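Nuclear inclusion protein A (Tobacco vein mottling virus, PDB 3MMG) probably cleaves peptide bonds as a chymotrypsin-like, 3C-type cysteine protease of peptidase family C4. Local coordinates at residues C19-L32 and H46-T59. The protein carries 3 engineered substitutions. Numbering follows the deposited sequence. Where two conformers were deposited one is given.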
ATOM      1  N   CYS A  19      -4.466  -3.695   6.874  0.50 12.44           N
ATOM      2  CA  CYS A  19      -3.662  -4.324   7.940  0.50 12.26           C
ATOM      3  C   CYS A  19      -2.643  -3.334   8.501  0.50 11.75           C
ATOM      4  O   CYS A  19      -2.249  -2.365   7.822  0.50 10.95           O
ATOM      5  CB  CYS A  19      -2.839  -5.480   7.376  0.50 12.66           C
ATOM      6  SG  CYS A  19      -3.700  -6.749   6.456  0.50 15.64           S
ATOM      7  N   LEU A  20      -2.182  -3.600   9.717  1.00 10.90           N
ATOM      8  CA  LEU A  20      -0.985  -2.924  10.221  1.00 11.36           C
ATOM      9  C   LEU A  20       0.205  -3.846  10.032  1.00 11.86           C
ATOM     10  O   LEU A  20       0.136  -5.024  10.364  1.00 12.14           O
ATOM     11  CB  LEU A  20      -1.090  -2.536  11.698  1.00 12.50           C
ATOM     12  CG  LEU A  20      -2.217  -1.629  12.185  1.00 15.80           C
ATOM     13  CD1 LEU A  20      -2.136  -1.486  13.705  1.00 16.36           C
ATOM     14  CD2 LEU A  20      -2.131  -0.290  11.548  1.00 19.70           C
ATOM     15  N   LEU A  21       1.291  -3.310   9.482  1.00 10.55           N
ATOM     16  CA  LEU A  21       2.501  -4.090   9.257  1.00 11.42           C
ATOM     17  C   LEU A  21       3.646  -3.529  10.106  1.00 12.83           C
ATOM     18  O   LEU A  21       3.929  -2.333  10.070  1.00 13.68           O
ATOM     19  CB  LEU A  21       2.865  -4.083   7.761  1.00 11.65           C
ATOM     20  CG  LEU A  21       1.770  -4.538   6.793  1.00 11.53           C
ATOM     21  CD1 LEU A  21       2.265  -4.377   5.353  1.00 13.26           C
ATOM     22  CD2 LEU A  21       1.368  -5.954   7.065  1.00 12.26           C
ATOM     23  N   GLU A  22       4.263  -4.392  10.914  1.00 13.14           N
ATOM     24  CA  GLU A  22       5.399  -3.967  11.733  1.00 14.88           C
ATOM     25  C   GLU A  22       6.547  -4.887  11.386  1.00 14.01           C
ATOM     26  O   GLU A  22       6.435  -6.107  11.529  1.00 14.56           O
ATOM     27  CB  GLU A  22       5.086  -4.035  13.240  1.00 14.62           C
ATOM     28  CG  GLU A  22       6.300  -3.644  14.103  1.00 19.44           C
ATOM     29  CD  GLU A  22       6.075  -3.717  15.609  1.00 21.17           C
ATOM     30  OE1 GLU A  22       5.022  -4.235  16.071  1.00 26.95           O
ATOM     31  OE2 GLU A  22       6.984  -3.245  16.343  1.00 28.53           O
ATOM     32  N   ASN A  23       7.638  -4.305  10.913  1.00 14.50           N
ATOM     33  CA  ASN A  23       8.839  -5.053  10.593  1.00 15.75           C
ATOM     34  C   ASN A  23       9.894  -4.621  11.591  1.00 16.54           C
ATOM     35  O   ASN A  23      10.456  -3.538  11.460  1.00 15.10           O
ATOM     36  CB  ASN A  23       9.290  -4.742   9.167  1.00 16.38           C
ATOM     37  CG  ASN A  23      10.263  -5.762   8.643  1.00 21.41           C
ATOM     38  OD1 ASN A  23      10.420  -6.833   9.243  1.00 24.14           O
ATOM     39  ND2 ASN A  23      10.914  -5.458   7.517  1.00 24.15           N
ATOM     40  N   SER A  24      10.133  -5.474  12.591  1.00 16.72           N
ATOM     41  CA  SER A  24      10.925  -5.123  13.781  1.00 17.98           C
ATOM     42  C   SER A  24      12.318  -5.724  13.723  1.00 18.93           C
ATOM     43  O   SER A  24      12.471  -6.914  13.494  1.00 19.16           O
ATOM     44  CB  SER A  24      10.220  -5.594  15.054  1.00 18.12           C
ATOM     45  OG  SER A  24      10.860  -5.084  16.220  1.00 20.85           O
ATOM     46  N   SER A  25      13.322  -4.888  13.954  1.00 20.14           N
ATOM     47  CA  SER A  25      14.711  -5.336  14.020  1.00 21.34           C
ATOM     48  C   SER A  25      15.399  -4.650  15.197  1.00 21.88           C
ATOM     49  O   SER A  25      14.832  -3.744  15.814  1.00 21.54           O
ATOM     50  CB  SER A  25      15.446  -5.062  12.713  1.00 21.51           C
ATOM     51  OG  SER A  25      15.270  -3.717  12.273  1.00 24.75           O
ATOM     52  N   ASP A  26      16.615  -5.093  15.511  1.00 22.82           N
ATOM     53  CA  ASP A  26      17.375  -4.495  16.612  1.00 23.52           C
ATOM     54  C   ASP A  26      17.589  -3.001  16.330  1.00 22.63           C
ATOM     55  O   ASP A  26      18.274  -2.639  15.376  1.00 23.92           O
ATOM     56  CB  ASP A  26      18.703  -5.263  16.803  1.00 24.08           C
ATOM     57  CG  ASP A  26      19.614  -4.659  17.884  1.00 27.49           C
ATOM     58  OD1 ASP A  26      19.148  -3.861  18.735  1.00 29.67           O
ATOM     59  OD2 ASP A  26      20.819  -5.007  17.878  1.00 31.05           O
ATOM     60  N   GLY A  27      16.974  -2.139  17.139  1.00 21.97           N
ATOM     61  CA  GLY A  27      17.110  -0.682  16.985  1.00 20.20           C
ATOM     62  C   GLY A  27      16.328   0.005  15.876  1.00 19.45           C
ATOM     63  O   GLY A  27      16.550   1.195  15.601  1.00 18.94           O
ATOM     64  N   HIS A  28      15.423  -0.723  15.216  1.00 18.83           N
ATOM     65  CA  HIS A  28      14.553  -0.096  14.206  1.00 19.66           C
ATOM     66  C   HIS A  28      13.257  -0.856  14.004  1.00 18.82           C
ATOM     67  O   HIS A  28      13.270  -2.078  13.900  1.00 18.33           O
ATOM     68  CB  HIS A  28      15.249   0.050  12.853  1.00 20.10           C
ATOM     69  CG  HIS A  28      14.435   0.817  11.852  1.00 23.08           C
ATOM     70  ND1 HIS A  28      14.490   2.193  11.744  1.00 25.70           N
ATOM     71  CD2 HIS A  28      13.522   0.404  10.933  1.00 26.17           C
ATOM     72  CE1 HIS A  28      13.656   2.592  10.797  1.00 25.93           C
ATOM     73  NE2 HIS A  28      13.056   1.528  10.290  1.00 26.27           N
ATOM     74  N   SER A  29      12.139  -0.131  13.950  1.00 18.18           N
ATOM     75  CA  SER A  29      10.845  -0.742  13.634  1.00 18.21           C
ATOM     76  C   SER A  29      10.224  -0.007  12.443  1.00 17.60           C
ATOM     77  O   SER A  29       9.985   1.205  12.517  1.00 18.19           O
ATOM     78  CB  SER A  29       9.911  -0.659  14.851  1.00 17.71           C
ATOM     79  OG  SER A  29       8.625  -1.202  14.581  1.00 21.76           O
ATOM     80  N   GLU A  30       9.973  -0.730  11.356  1.00 16.91           N
ATOM     81  CA  GLU A  30       9.270  -0.172  10.187  1.00 16.63           C
ATOM     82  C   GLU A  30       7.778  -0.384  10.429  1.00 16.18           C
ATOM     83  O   GLU A  30       7.356  -1.510  10.589  1.00 17.59           O
ATOM     84  CB  GLU A  30       9.703  -0.921   8.914  1.00 17.23           C
ATOM     85  CG  GLU A  30       9.837  -0.073   7.690  1.00 23.73           C
ATOM     86  CD  GLU A  30      11.127   0.700   7.708  1.00 28.25           C
ATOM     87  OE1 GLU A  30      12.215   0.123   7.396  1.00 30.69           O
ATOM     88  OE2 GLU A  30      11.042   1.889   8.055  1.00 31.06           O
ATOM     89  N   ARG A  31       6.990   0.685  10.512  1.00 15.06           N
ATOM     90  CA  ARG A  31       5.542   0.545  10.747  1.00 16.79           C
ATOM     91  C   ARG A  31       4.778   1.157   9.579  1.00 15.69           C
ATOM     92  O   ARG A  31       4.832   2.367   9.364  1.00 17.28           O
ATOM     93  CB  ARG A  31       5.146   1.236  12.044  1.00 18.34           C
ATOM     94  CG  ARG A  31       5.822   0.675  13.276  1.00 23.43           C
ATOM     95  CD  ARG A  31       4.873  -0.173  14.102  1.00 28.19           C
ATOM     96  NE  ARG A  31       5.297  -0.164  15.489  1.00 31.50           N
ATOM     97  CZ  ARG A  31       4.552  -0.533  16.528  1.00 31.84           C
ATOM     98  NH1 ARG A  31       3.312  -0.987  16.372  1.00 32.77           N
ATOM     99  NH2 ARG A  31       5.070  -0.461  17.739  1.00 34.18           N
ATOM    100  N   LEU A  32       4.098   0.304   8.817  1.00 14.09           N
ATOM    101  CA  LEU A  32       3.336   0.714   7.635  1.00 14.13           C
ATOM    102  C   LEU A  32       1.947   0.070   7.659  1.00 13.34           C
ATOM    103  O   LEU A  32       1.597  -0.650   8.607  1.00 12.33           O
ATOM    104  CB  LEU A  32       4.085   0.313   6.340  1.00 14.30           C
ATOM    105  CG  LEU A  32       5.557   0.638   6.063  1.00 18.61           C
ATOM    106  CD1 LEU A  32       5.824   0.594   4.555  1.00 19.88           C
ATOM    107  CD2 LEU A  32       5.945   1.980   6.578  1.00 21.59           C
ATOM    108  N   HIS A  46       9.324  -0.895   0.116  1.00 12.77           N
ATOM    109  CA  HIS A  46      10.185  -0.285   1.125  1.00 13.22           C
ATOM    110  C   HIS A  46       9.940  -0.744   2.567  1.00 14.16           C
ATOM    111  O   HIS A  46      10.722  -0.420   3.467  1.00 15.46           O
ATOM    112  CB  HIS A  46      10.219   1.234   1.000  1.00 13.35           C
ATOM    113  CG  HIS A  46       9.072   1.959   1.639  1.00 12.50           C
ATOM    114  ND1 HIS A  46       8.008   2.441   0.904  1.00 13.43           N
ATOM    115  CD2 HIS A  46       8.876   2.386   2.913  1.00 14.11           C
ATOM    116  CE1 HIS A  46       7.186   3.100   1.706  1.00 15.21           C
ATOM    117  NE2 HIS A  46       7.692   3.090   2.930  1.00 13.86           N
ATOM    118  N   LEU A  47       8.879  -1.524   2.770  1.00 14.16           N
ATOM    119  CA  LEU A  47       8.695  -2.247   4.023  1.00 15.16           C
ATOM    120  C   LEU A  47       9.911  -3.135   4.316  1.00 16.11           C
ATOM    121  O   LEU A  47      10.236  -3.364   5.474  1.00 17.20           O
ATOM    122  CB  LEU A  47       7.430  -3.115   3.967  1.00 14.73           C
ATOM    123  CG  LEU A  47       7.159  -4.081   5.130  1.00 14.54           C
ATOM    124  CD1 LEU A  47       6.900  -3.290   6.420  1.00 17.63           C
ATOM    125  CD2 LEU A  47       5.975  -4.921   4.733  1.00 17.58           C
ATOM    126  N   PHE A  48      10.588  -3.610   3.275  1.00 17.25           N
ATOM    127  CA  PHE A  48      11.720  -4.526   3.450  1.00 19.59           C
ATOM    128  C   PHE A  48      13.071  -3.902   3.121  1.00 21.24           C
ATOM    129  O   PHE A  48      14.018  -4.609   2.753  1.00 21.53           O
ATOM    130  CB  PHE A  48      11.484  -5.796   2.651  1.00 19.58           C
ATOM    131  CG  PHE A  48      10.208  -6.487   3.018  1.00 20.50           C
ATOM    132  CD1 PHE A  48       9.135  -6.504   2.137  1.00 22.19           C
ATOM    133  CD2 PHE A  48      10.071  -7.091   4.260  1.00 21.64           C
ATOM    134  CE1 PHE A  48       7.934  -7.136   2.490  1.00 22.60           C
ATOM    135  CE2 PHE A  48       8.885  -7.720   4.628  1.00 20.59           C
ATOM    136  CZ  PHE A  48       7.821  -7.747   3.747  1.00 22.40           C
ATOM    137  N   ARG A  49      13.156  -2.585   3.270  1.00 23.38           N
ATOM    138  CA  ARG A  49      14.425  -1.862   3.146  1.00 26.56           C
ATOM    139  C   ARG A  49      15.528  -2.514   3.966  1.00 28.40           C
ATOM    140  O   ARG A  49      16.666  -2.649   3.497  1.00 29.06           O
ATOM    141  CB  ARG A  49      14.257  -0.451   3.669  1.00 26.54           C
ATOM    142  CG  ARG A  49      13.639   0.482   2.701  1.00 27.66           C
ATOM    143  CD  ARG A  49      13.653   1.875   3.276  1.00 27.97           C
ATOM    144  NE  ARG A  49      12.889   2.030   4.513  1.00 30.13           N
ATOM    145  CZ  ARG A  49      12.568   3.219   5.020  1.00 29.79           C
ATOM    146  NH1 ARG A  49      12.945   4.320   4.390  1.00 29.71           N
ATOM    147  NH2 ARG A  49      11.881   3.320   6.144  1.00 32.07           N
ATOM    148  N   ARG A  50      15.188  -2.883   5.199  1.00 30.17           N
ATOM    149  CA  ARG A  50      16.110  -3.562   6.094  1.00 32.37           C
ATOM    150  C   ARG A  50      15.842  -5.058   6.039  1.00 33.92           C
ATOM    151  O   ARG A  50      14.702  -5.504   6.200  1.00 34.10           O
ATOM    152  CB  ARG A  50      15.957  -3.057   7.527  1.00 32.41           C
ATOM    153  CG  ARG A  50      16.078  -1.560   7.675  1.00 33.81           C
ATOM    154  CD  ARG A  50      16.469  -1.188   9.100  1.00 36.29           C
ATOM    155  NE  ARG A  50      16.821   0.227   9.210  1.00 37.33           N
ATOM    156  CZ  ARG A  50      17.742   0.714  10.039  1.00 38.79           C
ATOM    157  NH1 ARG A  50      18.430  -0.091  10.846  1.00 37.31           N
ATOM    158  NH2 ARG A  50      17.984   2.018  10.057  1.00 39.81           N
ATOM    159  N   ASN A  51      16.906  -5.825   5.822  1.00 35.73           N
ATOM    160  CA  ASN A  51      16.815  -7.280   5.779  1.00 37.38           C
ATOM    161  C   ASN A  51      16.544  -7.932   7.146  1.00 37.49           C
ATOM    162  O   ASN A  51      16.941  -7.397   8.197  1.00 38.06           O
ATOM    163  CB  ASN A  51      18.093  -7.867   5.164  1.00 38.03           C
ATOM    164  CG  ASN A  51      17.928  -9.324   4.776  1.00 40.05           C
ATOM    165  OD1 ASN A  51      16.950  -9.696   4.120  1.00 42.07           O
ATOM    166  ND2 ASN A  51      18.883 -10.162   5.191  1.00 42.34           N
ATOM    167  N   ASN A  52      15.858  -9.082   7.114  1.00 37.53           N
ATOM    168  CA  ASN A  52      15.674  -9.955   8.293  1.00 37.11           C
ATOM    169  C   ASN A  52      14.915  -9.349   9.477  1.00 35.46           C
ATOM    170  O   ASN A  52      15.223  -9.644  10.644  1.00 36.21           O
ATOM    171  CB  ASN A  52      17.031 -10.512   8.789  1.00 37.69           C
ATOM    172  CG  ASN A  52      17.521 -11.708   7.976  1.00 39.92           C
ATOM    173  OD1 ASN A  52      17.278 -11.805   6.770  1.00 43.23           O
ATOM    174  ND2 ASN A  52      18.234 -12.623   8.639  1.00 40.75           N
ATOM    175  N   GLY A  53      13.933  -8.501   9.203  1.00 33.05           N
ATOM    176  CA  GLY A  53      13.064  -8.042  10.283  1.00 29.53           C
ATOM    177  C   GLY A  53      12.027  -9.111  10.591  1.00 27.22           C
ATOM    178  O   GLY A  53      11.680  -9.905   9.701  1.00 27.78           O
ATOM    179  N   GLU A  54      11.530  -9.127  11.829  1.00 24.33           N
ATOM    180  CA  GLU A  54      10.395  -9.984  12.204  1.00 22.80           C
ATOM    181  C   GLU A  54       9.110  -9.233  11.910  1.00 19.61           C
ATOM    182  O   GLU A  54       8.907  -8.128  12.418  1.00 18.41           O
ATOM    183  CB  GLU A  54      10.414 -10.347  13.689  1.00 22.79           C
ATOM    184  CG  GLU A  54      11.623 -11.128  14.136  1.00 26.35           C
ATOM    185  CD  GLU A  54      11.460 -11.743  15.528  1.00 26.77           C
ATOM    186  OE1 GLU A  54      10.659 -11.227  16.362  1.00 31.61           O
ATOM    187  OE2 GLU A  54      12.159 -12.750  15.791  1.00 32.64           O
ATOM    188  N   LEU A  55       8.247  -9.850  11.113  1.00 17.17           N
ATOM    189  CA  LEU A  55       7.069  -9.167  10.584  1.00 14.99           C
ATOM    190  C   LEU A  55       5.841  -9.574  11.387  1.00 14.81           C
ATOM    191  O   LEU A  55       5.593 -10.767  11.580  1.00 15.07           O
ATOM    192  CB  LEU A  55       6.873  -9.560   9.126  1.00 15.31           C
ATOM    193  CG  LEU A  55       5.664  -8.964   8.400  1.00 13.86           C
ATOM    194  CD1 LEU A  55       5.790  -7.441   8.259  1.00 14.54           C
ATOM    195  CD2 LEU A  55       5.552  -9.630   7.019  1.00 14.85           C
ATOM    196  N   THR A  56       5.096  -8.587  11.865  1.00 13.79           N
ATOM    197  CA  THR A  56       3.831  -8.840  12.567  1.00 13.16           C
ATOM    198  C   THR A  56       2.745  -8.149  11.769  1.00 12.68           C
ATOM    199  O   THR A  56       2.933  -6.994  11.335  1.00 13.24           O
ATOM    200  CB  THR A  56       3.867  -8.324  14.017  1.00 13.28           C
ATOM    201  OG1 THR A  56       4.854  -9.065  14.751  1.00 14.02           O
ATOM    202  CG2 THR A  56       2.505  -8.531  14.712  1.00 13.63           C
ATOM    203  N   ILE A  57       1.643  -8.856  11.531  1.00 10.99           N
ATOM    204  CA  ILE A  57       0.554  -8.350  10.708  1.00 11.18           C
ATOM    205  C   ILE A  57      -0.706  -8.305  11.564  1.00 11.15           C
ATOM    206  O   ILE A  57      -1.196  -9.363  11.990  1.00 11.34           O
ATOM    207  CB  ILE A  57       0.335  -9.270   9.501  1.00 11.54           C
ATOM    208  CG1 ILE A  57       1.649  -9.399   8.716  1.00 12.35           C
ATOM    209  CG2 ILE A  57      -0.838  -8.748   8.632  1.00 11.93           C
ATOM    210  CD1 ILE A  57       2.082 -10.821   8.418  1.00 18.26           C
ATOM    211  N   LYS A  58      -1.228  -7.104  11.802  1.00  9.63           N
ATOM    212  CA  LYS A  58      -2.461  -6.954  12.570  1.00 10.24           C
ATOM    213  C   LYS A  58      -3.633  -6.729  11.641  1.00  9.97           C
ATOM    214  O   LYS A  58      -3.579  -5.852  10.786  1.00  9.88           O
ATOM    215  CB  LYS A  58      -2.381  -5.846  13.609  1.00 10.53           C
ATOM    216  CG  LYS A  58      -3.599  -5.849  14.549  1.00 12.30           C
ATOM    217  CD  LYS A  58      -3.399  -4.944  15.750  1.00 15.45           C
ATOM    218  CE  LYS A  58      -4.546  -5.114  16.753  1.00 16.49           C
ATOM    219  NZ  LYS A  58      -4.639  -6.496  17.380  1.00 15.20           N
ATOM    220  N   THR A  59      -4.672  -7.545  11.806  1.00 10.50           N
ATOM    221  CA  THR A  59      -5.844  -7.498  10.935  1.00 10.69           C
ATOM    222  C   THR A  59      -7.145  -7.453  11.756  1.00 11.61           C
ATOM    223  O   THR A  59      -7.135  -7.708  12.952  1.00 11.67           O
ATOM    224  CB  THR A  59      -5.910  -8.734   9.997  1.00 11.84           C
ATOM    225  OG1 THR A  59      -6.456  -9.855  10.712  1.00 11.86           O
ATOM    226  CG2 THR A  59      -4.541  -9.092   9.471  1.00 12.28           C
TER
HETATM  227  O   HOH W   1      12.620  -2.656   6.641  1.00 22.30           O
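N23 and H28 turn CG anti to the backbone N (chi1 -163° and -174°), and E30 bends at chi2; these torsions direct all three side chains at residues 47-50. The amide ND2 of N23 donates to L47 O at 3.0 Å, and its OD1 lies 3.1 Å from G53 CA. A water bridges L47 O, E30 OE1 and R50 N, so the L47 carbonyl accepts twice. The R50 guanidinium stacks flat on the H28 ring, planes 3° apart. E30 OE2 is gripped from opposite faces of its carboxylate: H28 NE2 donates at 3.0 Å, in its ring plane, and R49 NH2 forms a salt bridge. This would probably hold the carboxylate charged. L47 CD2 packs on L21 CD1 at 3.8 Å, and L32 CD1 sits 3.5 Å from H46 NE2. That nitrogen is hydrogen-bonded to a polar side chain of the bound peptide, and H46 ND1 is hydrogen-bonded to D81, as in the His-Asp pair of chymotrypsin-like proteases. Strands 18-25 and 54-59 pair antiparallel through six backbone hydrogen bonds. Both are inner strands of the sheet, with edge strand 62-68 beside 54-59 and strand 28-37 beside 18-25; I41 and A43 of strand 40-43 pack on L21.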